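Local coordinates for protein beta-lactamase Rm3 (PDB 5IQK) that hydrolyses the beta-lactam ring of antibiotics as a zinc-dependent subclass B3 metallo-beta-lactamase, at residues M175-S180 with I220-E225. Numbering follows the deposited sequence.
Sequences MVYADS and ISAHPE. With ZN (zinc ion), chain D.
Y177 and A178 run parallel to I220 and S221 on neighbouring strands, the two strands of a beta-alpha-beta crossover through helix 200-212. I220 N donates to V176 O (2.8 Å, 175° at the hydrogen), I220 O takes A178 N at 2.9 Å, and A222 N, just past the end of its strand, reaches A178 O at 2.9 Å. Y177 CA adds a C-H...O contact to I220 O at 3.2 Å.

Apolar packing follows on the face carrying Y177 and I220, whose side chains cross at about a right angle. With CG anti to the backbone N (chi1 -171°), the Y177 ring lies alongside the neighbouring strand: I220 O sits over one face, CE1 touches I220 CG2 at 4.2 Å, and CE2 meets the A222 methyl. The A222 methyl also packs against S180 N and OG. The Y177 hydroxyl reaches past A222 CA to hydrogen-bond D46.

Polar and metal contacts gather where the strands run out. S180 OG lies near the plane of the H223 imidazole, at its edge, 3.4 Å from CD2, and hydrogen-bonds water 1. H223 NE2 binds zinc at 2.0 Å; D81 and H82 complete the protein ligands, and waters 1 and 2 are bound too. S221 OG donates to H223 O at 2.7 Å from above the carbonyl plane, tying down the turn that carries the imidazole. D179 OD1 hydrogen-bonds H77 ND1, a second-shell bond that probably orients this ligand of the other active-site zinc.

Strand pairing thus delivers a zinc ligand, a second-shell carboxylate and a water-holding hydroxyl to the dinuclear zinc centre characteristic of subclass B3 metallo-beta-lactamases.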
ATOM      1  N   MET A 175      -3.046  13.345   3.035  1.00 23.05           N
ATOM      2  CA  MET A 175      -2.764  11.964   3.387  1.00 21.12           C
ATOM      3  C   MET A 175      -2.056  11.286   2.234  1.00 22.51           C
ATOM      4  O   MET A 175      -2.347  11.544   1.066  1.00 21.65           O
ATOM      5  CB  MET A 175      -4.041  11.203   3.719  1.00 20.71           C
ATOM      6  CG  MET A 175      -5.041  12.005   4.542  1.00 25.81           C
ATOM      7  SD  MET A 175      -4.430  12.472   6.173  1.00 25.87           S
ATOM      8  CE  MET A 175      -4.573  10.900   7.022  1.00 24.09           C
ATOM      9  N   VAL A 176      -1.118  10.417   2.571  1.00 19.75           N
ATOM     10  CA  VAL A 176      -0.363   9.691   1.563  1.00 19.50           C
ATOM     11  C   VAL A 176      -0.280   8.228   1.958  1.00 20.06           C
ATOM     12  O   VAL A 176       0.135   7.912   3.073  1.00 20.35           O
ATOM     13  CB  VAL A 176       1.065  10.260   1.392  1.00 20.21           C
ATOM     14  CG1 VAL A 176       1.848   9.423   0.361  1.00 19.07           C
ATOM     15  CG2 VAL A 176       1.021  11.734   0.953  1.00 23.47           C
ATOM     16  N   TYR A 177      -0.674   7.342   1.043  1.00 19.62           N
ATOM     17  CA  TYR A 177      -0.413   5.920   1.176  1.00 18.11           C
ATOM     18  C   TYR A 177       0.682   5.607   0.172  1.00 17.03           C
ATOM     19  O   TYR A 177       0.425   5.617  -1.031  1.00 16.31           O
ATOM     20  CB  TYR A 177      -1.670   5.081   0.899  1.00 18.29           C
ATOM     21  CG  TYR A 177      -1.521   3.605   1.224  1.00 17.31           C
ATOM     22  CD1 TYR A 177      -1.952   3.097   2.446  1.00 19.57           C
ATOM     23  CD2 TYR A 177      -0.937   2.719   0.320  1.00 20.71           C
ATOM     24  CE1 TYR A 177      -1.823   1.753   2.754  1.00 17.42           C
ATOM     25  CE2 TYR A 177      -0.791   1.369   0.624  1.00 19.50           C
ATOM     26  CZ  TYR A 177      -1.242   0.896   1.837  1.00 19.86           C
ATOM     27  OH  TYR A 177      -1.110  -0.437   2.138  1.00 21.66           O
ATOM     28  N   ALA A 178       1.899   5.383   0.661  1.00 16.41           N
ATOM     29  CA  ALA A 178       3.043   5.187  -0.229  1.00 19.16           C
ATOM     30  C   ALA A 178       3.299   3.715  -0.459  1.00 17.73           C
ATOM     31  O   ALA A 178       3.391   2.925   0.481  1.00 17.51           O
ATOM     32  CB  ALA A 178       4.285   5.851   0.335  1.00 19.43           C
ATOM     33  N   ASP A 179       3.405   3.348  -1.726  1.00 17.10           N
ATOM     34  CA  ASP A 179       3.741   1.983  -2.053  1.00 19.04           C
ATOM     35  C   ASP A 179       5.174   1.672  -1.633  1.00 18.70           C
ATOM     36  O   ASP A 179       5.994   2.574  -1.437  1.00 19.59           O
ATOM     37  CB  ASP A 179       3.569   1.722  -3.551  1.00 18.85           C
ATOM     38  CG  ASP A 179       3.587   0.238  -3.876  1.00 19.75           C
ATOM     39  OD1 ASP A 179       3.356  -0.578  -2.939  1.00 21.25           O
ATOM     40  OD2 ASP A 179       3.843  -0.108  -5.038  1.00 21.27           O
ATOM     41  N   SER A 180       5.464   0.387  -1.500  1.00 15.84           N
ATOM     42  CA  SER A 180       6.849  -0.077  -1.360  1.00 20.19           C
ATOM     43  C   SER A 180       7.698   0.454  -2.495  1.00 19.89           C
ATOM     44  O   SER A 180       7.281   0.391  -3.646  1.00 19.65           O
ATOM     45  CB  SER A 180       6.906  -1.606  -1.372  1.00 19.54           C
ATOM     46  OG  SER A 180       6.130  -2.149  -0.323  1.00 23.08           O
ATOM     47  N   ILE A 220       1.248   6.825   5.453  1.00 19.24           N
ATOM     48  CA  ILE A 220       1.179   5.402   5.749  1.00 17.97           C
ATOM     49  C   ILE A 220       1.899   4.641   4.627  1.00 19.87           C
ATOM     50  O   ILE A 220       1.532   4.759   3.454  1.00 19.79           O
ATOM     51  CB  ILE A 220      -0.263   4.886   5.869  1.00 21.19           C
ATOM     52  CG1 ILE A 220      -1.064   5.707   6.888  1.00 23.01           C
ATOM     53  CG2 ILE A 220      -0.259   3.410   6.254  1.00 18.46           C
ATOM     54  CD1 ILE A 220      -1.866   6.834   6.256  1.00 25.67           C
ATOM     55  N   SER A 221       2.929   3.882   4.973  1.00 19.68           N
ATOM     56  CA  SER A 221       3.625   3.060   3.973  1.00 18.12           C
ATOM     57  C   SER A 221       3.029   1.653   3.912  1.00 18.17           C
ATOM     58  O   SER A 221       2.568   1.124   4.924  1.00 18.30           O
ATOM     59  CB  SER A 221       5.125   2.979   4.283  1.00 16.57           C
ATOM     60  OG  SER A 221       5.317   2.635   5.643  1.00 19.49           O
ATOM     61  N   ALA A 222       3.067   1.046   2.726  1.00 18.48           N
ATOM     62  CA  ALA A 222       2.480  -0.273   2.495  1.00 16.65           C
ATOM     63  C   ALA A 222       2.979  -1.289   3.525  1.00 19.96           C
ATOM     64  O   ALA A 222       2.205  -2.116   4.014  1.00 17.57           O
ATOM     65  CB  ALA A 222       2.789  -0.744   1.070  1.00 19.67           C
ATOM     66  N   HIS A 223       4.263  -1.210   3.864  1.00 18.59           N
ATOM     67  CA  HIS A 223       4.777  -1.915   5.045  1.00 19.52           C
ATOM     68  C   HIS A 223       4.932  -0.864   6.142  1.00 15.69           C
ATOM     69  O   HIS A 223       5.788   0.015   6.027  1.00 18.25           O
ATOM     70  CB  HIS A 223       6.116  -2.622   4.737  1.00 16.52           C
ATOM     71  CG  HIS A 223       5.972  -3.844   3.885  1.00 22.59           C
ATOM     72  ND1 HIS A 223       6.099  -5.125   4.383  1.00 22.96           N
ATOM     73  CD2 HIS A 223       5.724  -3.979   2.562  1.00 18.55           C
ATOM     74  CE1 HIS A 223       5.911  -5.995   3.408  1.00 17.45           C
ATOM     75  NE2 HIS A 223       5.700  -5.324   2.287  1.00 18.87           N
ATOM     76  N   PRO A 224       4.081  -0.921   7.192  1.00 19.86           N
ATOM     77  CA  PRO A 224       3.928   0.201   8.132  1.00 19.93           C
ATOM     78  C   PRO A 224       5.216   0.611   8.858  1.00 22.41           C
ATOM     79  O   PRO A 224       5.397   1.804   9.070  1.00 21.78           O
ATOM     80  CB  PRO A 224       2.868  -0.309   9.130  1.00 20.33           C
ATOM     81  CG  PRO A 224       2.877  -1.793   8.995  1.00 21.23           C
ATOM     82  CD  PRO A 224       3.207  -2.052   7.545  1.00 15.51           C
ATOM     83  N   GLU A 225       6.100  -0.324   9.209  1.00 21.85           N
ATOM     84  CA  GLU A 225       7.317   0.055   9.920  1.00 22.88           C
ATOM     85  C   GLU A 225       8.229   0.939   9.066  1.00 19.48           C
ATOM     86  O   GLU A 225       9.085   1.635   9.606  1.00 22.75           O
ATOM     87  CB  GLU A 225       8.096  -1.181  10.396  1.00 28.98           C
ATOM     88  CG  GLU A 225       7.362  -2.498  10.242  1.00 32.56           C
ATOM     89  CD  GLU A 225       7.282  -2.954   8.794  1.00 30.15           C
ATOM     90  OE1 GLU A 225       6.167  -3.277   8.340  1.00 25.43           O
ATOM     91  OE2 GLU A 225       8.331  -2.983   8.113  1.00 39.70           O
TER
HETATM   92 ZN    ZN D 402       4.946  -6.050   0.550  1.00 18.09          ZN
HETATM   93  O   HOH W   1       6.485  -4.690  -0.649  1.00 32.30           O
HETATM   94  O   HOH W   2       6.014  -6.945  -1.031  1.00 20.81           O